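Local coordinates for protein phosphodiesterase (Candida albicans, PDB 6CPU) that belongs to the phosphodiesterase family of largely helical metalloproteins and holds a zinc ion and a magnesium ion, at residues V215-S226 with R277-H288. Numbering follows the deposited sequence.
Sequences VGHWSFPAHNLS and RHAVDVLQACFH. With ZN (zinc ion), chain B.
Val215 O, near the C-terminal end of helix 205-216, accepts two side-chain hydrogen bonds from helix 276-292. His288 NE2 lies 2.9 Å from Val215 O, in the carbonyl plane, and the oxygen in turn lies in the imidazole plane; Gln284 NE2 comes from above the carbonyl plane. Gln284 NE2 also bonds His217 O at 2.7 Å, so one primary amide, with two N-H groups, bridges the last turn of the helix and the loop after it, sharing Val215 O with His288. Its oxygen, OE1, is held by Arg468, which fixes the amide flip. A bend at chi2 (-97°) lays the Gln284 amide almost flat on the Phe220 ring, planes 19° apart, with Gln284 CG 3.8 Å from the centroid of the Phe220 ring in a CH-pi contact. At the edge of that ring sits Asp281 OD1, salt-bridged to Arg468 and linked through a water to Phe220 O. The edge of the Trp218 six-membered ring, at CE3 and CZ3, meets His288 CB, and small Ala285 lies obliquely to it. Further along, Arg277 bends at chi3 and grips the 3-10 turn and the residue after it: NE bonds Ala222 O, while Arg277 NH2 meets Leu225 O at 2.8 Å, nearly straight at 173°, and also pairs with Glu39. Thus a helix-ending loop is strapped along the helix on which His278 binds zinc with His349, Asp350 and Asp462, the His/Asp metal site of the helical HD-type phosphodiesterase domain.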
# COMPACT_ATOMS: atom_id res chain seq x y z
N VAL A 215 -3.34 16.30 4.82
CA VAL A 215 -1.92 15.97 4.70
C VAL A 215 -1.07 16.83 5.67
O VAL A 215 -0.05 16.39 6.20
CB VAL A 215 -1.44 16.13 3.25
CG1 VAL A 215 0.07 16.11 3.14
CG2 VAL A 215 -2.04 15.02 2.38
N GLY A 216 -1.53 18.06 5.90
CA GLY A 216 -0.89 18.97 6.83
C GLY A 216 -0.95 18.63 8.31
O GLY A 216 -0.12 19.12 9.05
N HIS A 217 -1.92 17.82 8.74
CA HIS A 217 -2.05 17.45 10.16
C HIS A 217 -1.21 16.23 10.55
O HIS A 217 -1.21 15.22 9.83
CB HIS A 217 -3.49 17.11 10.49
CG HIS A 217 -4.39 18.30 10.62
ND1 HIS A 217 -4.92 18.95 9.53
CD2 HIS A 217 -4.86 18.95 11.71
CE1 HIS A 217 -5.68 19.95 9.94
NE2 HIS A 217 -5.66 19.96 11.26
N TRP A 218 -0.54 16.29 11.70
CA TRP A 218 0.06 15.08 12.28
C TRP A 218 -1.03 14.10 12.70
O TRP A 218 -0.83 12.89 12.67
CB TRP A 218 0.99 15.39 13.46
CG TRP A 218 1.55 14.14 14.06
CD1 TRP A 218 1.24 13.59 15.27
CD2 TRP A 218 2.45 13.22 13.43
NE1 TRP A 218 1.92 12.41 15.45
CE2 TRP A 218 2.68 12.17 14.34
CE3 TRP A 218 3.13 13.22 12.21
CZ2 TRP A 218 3.54 11.11 14.05
CZ3 TRP A 218 3.98 12.16 11.92
CH2 TRP A 218 4.18 11.13 12.84
N SER A 219 -2.19 14.62 13.10
CA SER A 219 -3.35 13.79 13.35
C SER A 219 -4.03 13.45 12.01
O SER A 219 -5.15 13.85 11.75
CB SER A 219 -4.32 14.50 14.30
OG SER A 219 -5.28 13.59 14.83
N PHE A 220 -3.32 12.69 11.18
CA PHE A 220 -3.76 12.40 9.83
C PHE A 220 -5.01 11.54 9.88
O PHE A 220 -4.95 10.41 10.37
CB PHE A 220 -2.64 11.68 9.09
CG PHE A 220 -2.92 11.40 7.63
CD1 PHE A 220 -3.25 12.43 6.77
CD2 PHE A 220 -2.82 10.11 7.12
CE1 PHE A 220 -3.50 12.17 5.42
CE2 PHE A 220 -3.06 9.85 5.78
CZ PHE A 220 -3.40 10.88 4.92
N PRO A 221 -6.16 12.07 9.40
CA PRO A 221 -7.44 11.41 9.61
C PRO A 221 -7.67 10.30 8.58
O PRO A 221 -8.71 10.28 7.91
CB PRO A 221 -8.44 12.55 9.42
CG PRO A 221 -7.81 13.38 8.36
CD PRO A 221 -6.33 13.33 8.64
N ALA A 222 -6.73 9.36 8.51
CA ALA A 222 -6.73 8.32 7.47
C ALA A 222 -8.07 7.61 7.35
O ALA A 222 -8.51 7.30 6.25
CB ALA A 222 -5.63 7.31 7.73
N HIS A 223 -8.73 7.36 8.48
CA HIS A 223 -9.96 6.57 8.46
C HIS A 223 -11.18 7.31 7.95
O HIS A 223 -12.20 6.68 7.67
CB HIS A 223 -10.22 5.97 9.84
CG HIS A 223 -9.08 5.17 10.34
ND1 HIS A 223 -8.80 3.90 9.88
CD2 HIS A 223 -8.09 5.48 11.21
CE1 HIS A 223 -7.70 3.46 10.46
NE2 HIS A 223 -7.25 4.40 11.27
N ASN A 224 -11.08 8.62 7.84
CA ASN A 224 -12.13 9.43 7.23
C ASN A 224 -11.85 9.73 5.77
O ASN A 224 -12.60 10.48 5.15
CB ASN A 224 -12.25 10.74 8.00
CG ASN A 224 -12.49 10.51 9.47
OD1 ASN A 224 -11.60 10.69 10.30
ND2 ASN A 224 -13.68 10.03 9.79
N LEU A 225 -10.78 9.16 5.21
CA LEU A 225 -10.44 9.41 3.82
C LEU A 225 -10.71 8.16 3.00
O LEU A 225 -10.32 7.05 3.39
CB LEU A 225 -8.98 9.83 3.67
CG LEU A 225 -8.53 11.03 4.49
CD1 LEU A 225 -7.04 11.21 4.33
CD2 LEU A 225 -9.28 12.29 4.08
N SER A 226 -11.40 8.34 1.88
CA SER A 226 -11.67 7.23 0.97
C SER A 226 -10.39 6.82 0.23
O SER A 226 -9.40 7.57 0.20
CB SER A 226 -12.73 7.66 -0.04
OG SER A 226 -12.20 8.62 -0.94
N ARG A 277 -4.57 2.41 2.55
CA ARG A 277 -4.69 3.44 3.60
C ARG A 277 -3.48 3.43 4.55
O ARG A 277 -2.97 4.50 4.90
CB ARG A 277 -6.02 3.32 4.36
CG ARG A 277 -6.22 4.29 5.52
CD ARG A 277 -7.61 4.21 6.14
NE ARG A 277 -8.62 4.58 5.16
CZ ARG A 277 -9.36 3.74 4.46
NH1 ARG A 277 -9.31 2.42 4.65
NH2 ARG A 277 -10.20 4.23 3.56
N HIS A 278 -3.02 2.24 4.95
CA HIS A 278 -1.81 2.09 5.78
C HIS A 278 -0.58 2.61 5.06
O HIS A 278 0.24 3.31 5.65
CB HIS A 278 -1.60 0.62 6.22
CG HIS A 278 -0.25 0.35 6.85
ND1 HIS A 278 0.16 0.94 8.02
CD2 HIS A 278 0.76 -0.47 6.46
CE1 HIS A 278 1.38 0.51 8.32
NE2 HIS A 278 1.77 -0.35 7.39
N ALA A 279 -0.43 2.26 3.78
CA ALA A 279 0.69 2.73 3.00
C ALA A 279 0.75 4.26 2.96
O ALA A 279 1.83 4.87 3.13
CB ALA A 279 0.63 2.18 1.58
N VAL A 280 -0.41 4.87 2.73
CA VAL A 280 -0.49 6.32 2.62
C VAL A 280 -0.25 6.97 3.99
O VAL A 280 0.42 7.98 4.08
CB VAL A 280 -1.83 6.76 1.99
CG1 VAL A 280 -1.92 8.28 1.96
CG2 VAL A 280 -1.96 6.19 0.57
N ASP A 281 -0.76 6.35 5.04
CA ASP A 281 -0.45 6.77 6.41
C ASP A 281 1.05 6.77 6.70
O ASP A 281 1.59 7.75 7.22
CB ASP A 281 -1.17 5.86 7.39
CG ASP A 281 -1.03 6.33 8.81
OD1 ASP A 281 -1.49 7.46 9.11
OD2 ASP A 281 -0.47 5.57 9.61
N VAL A 282 1.73 5.68 6.36
CA VAL A 282 3.18 5.57 6.56
C VAL A 282 3.95 6.60 5.72
O VAL A 282 4.93 7.22 6.18
CB VAL A 282 3.70 4.13 6.29
CG1 VAL A 282 5.21 4.06 6.29
CG2 VAL A 282 3.14 3.16 7.31
N LEU A 283 3.50 6.79 4.49
CA LEU A 283 4.07 7.82 3.63
C LEU A 283 3.93 9.21 4.28
O LEU A 283 4.87 10.01 4.32
CB LEU A 283 3.37 7.81 2.26
CG LEU A 283 3.57 9.00 1.34
CD1 LEU A 283 5.02 9.13 0.92
CD2 LEU A 283 2.68 8.90 0.11
N GLN A 284 2.74 9.47 4.79
CA GLN A 284 2.42 10.76 5.41
C GLN A 284 3.23 11.00 6.69
O GLN A 284 3.64 12.14 6.94
CB GLN A 284 0.93 10.84 5.70
CG GLN A 284 0.42 12.25 6.02
CD GLN A 284 0.30 12.55 7.52
OE1 GLN A 284 0.65 11.71 8.38
NE2 GLN A 284 -0.24 13.72 7.83
N ALA A 285 3.44 9.95 7.48
CA ALA A 285 4.35 10.03 8.64
C ALA A 285 5.75 10.40 8.20
O ALA A 285 6.34 11.35 8.72
CB ALA A 285 4.36 8.72 9.41
N CYS A 286 6.28 9.67 7.22
CA CYS A 286 7.59 10.00 6.64
C CYS A 286 7.62 11.44 6.16
O CYS A 286 8.60 12.17 6.38
CB CYS A 286 7.93 9.10 5.45
SG CYS A 286 8.67 7.52 5.91
N PHE A 287 6.55 11.84 5.48
CA PHE A 287 6.43 13.19 4.95
C PHE A 287 6.59 14.24 6.07
O PHE A 287 7.37 15.18 5.93
CB PHE A 287 5.08 13.34 4.25
CG PHE A 287 4.96 14.55 3.38
CD1 PHE A 287 5.72 14.66 2.22
CD2 PHE A 287 4.08 15.57 3.69
CE1 PHE A 287 5.61 15.76 1.40
CE2 PHE A 287 3.96 16.68 2.87
CZ PHE A 287 4.73 16.78 1.72
N HIS A 288 5.88 14.04 7.17
CA HIS A 288 6.02 14.95 8.32
C HIS A 288 7.41 14.91 8.95
O HIS A 288 7.99 15.98 9.22
CB HIS A 288 4.94 14.70 9.37
CG HIS A 288 3.68 15.48 9.14
ND1 HIS A 288 3.23 16.44 10.02
CD2 HIS A 288 2.80 15.46 8.11
CE1 HIS A 288 2.11 16.97 9.56
NE2 HIS A 288 1.83 16.39 8.40
ZN ZN B . 3.63 -1.45 7.12
O HOH W 1 -3.20 8.28 10.94
O HOH W 2 2.76 -2.71 8.72
O HOH W 3 5.30 -2.82 7.24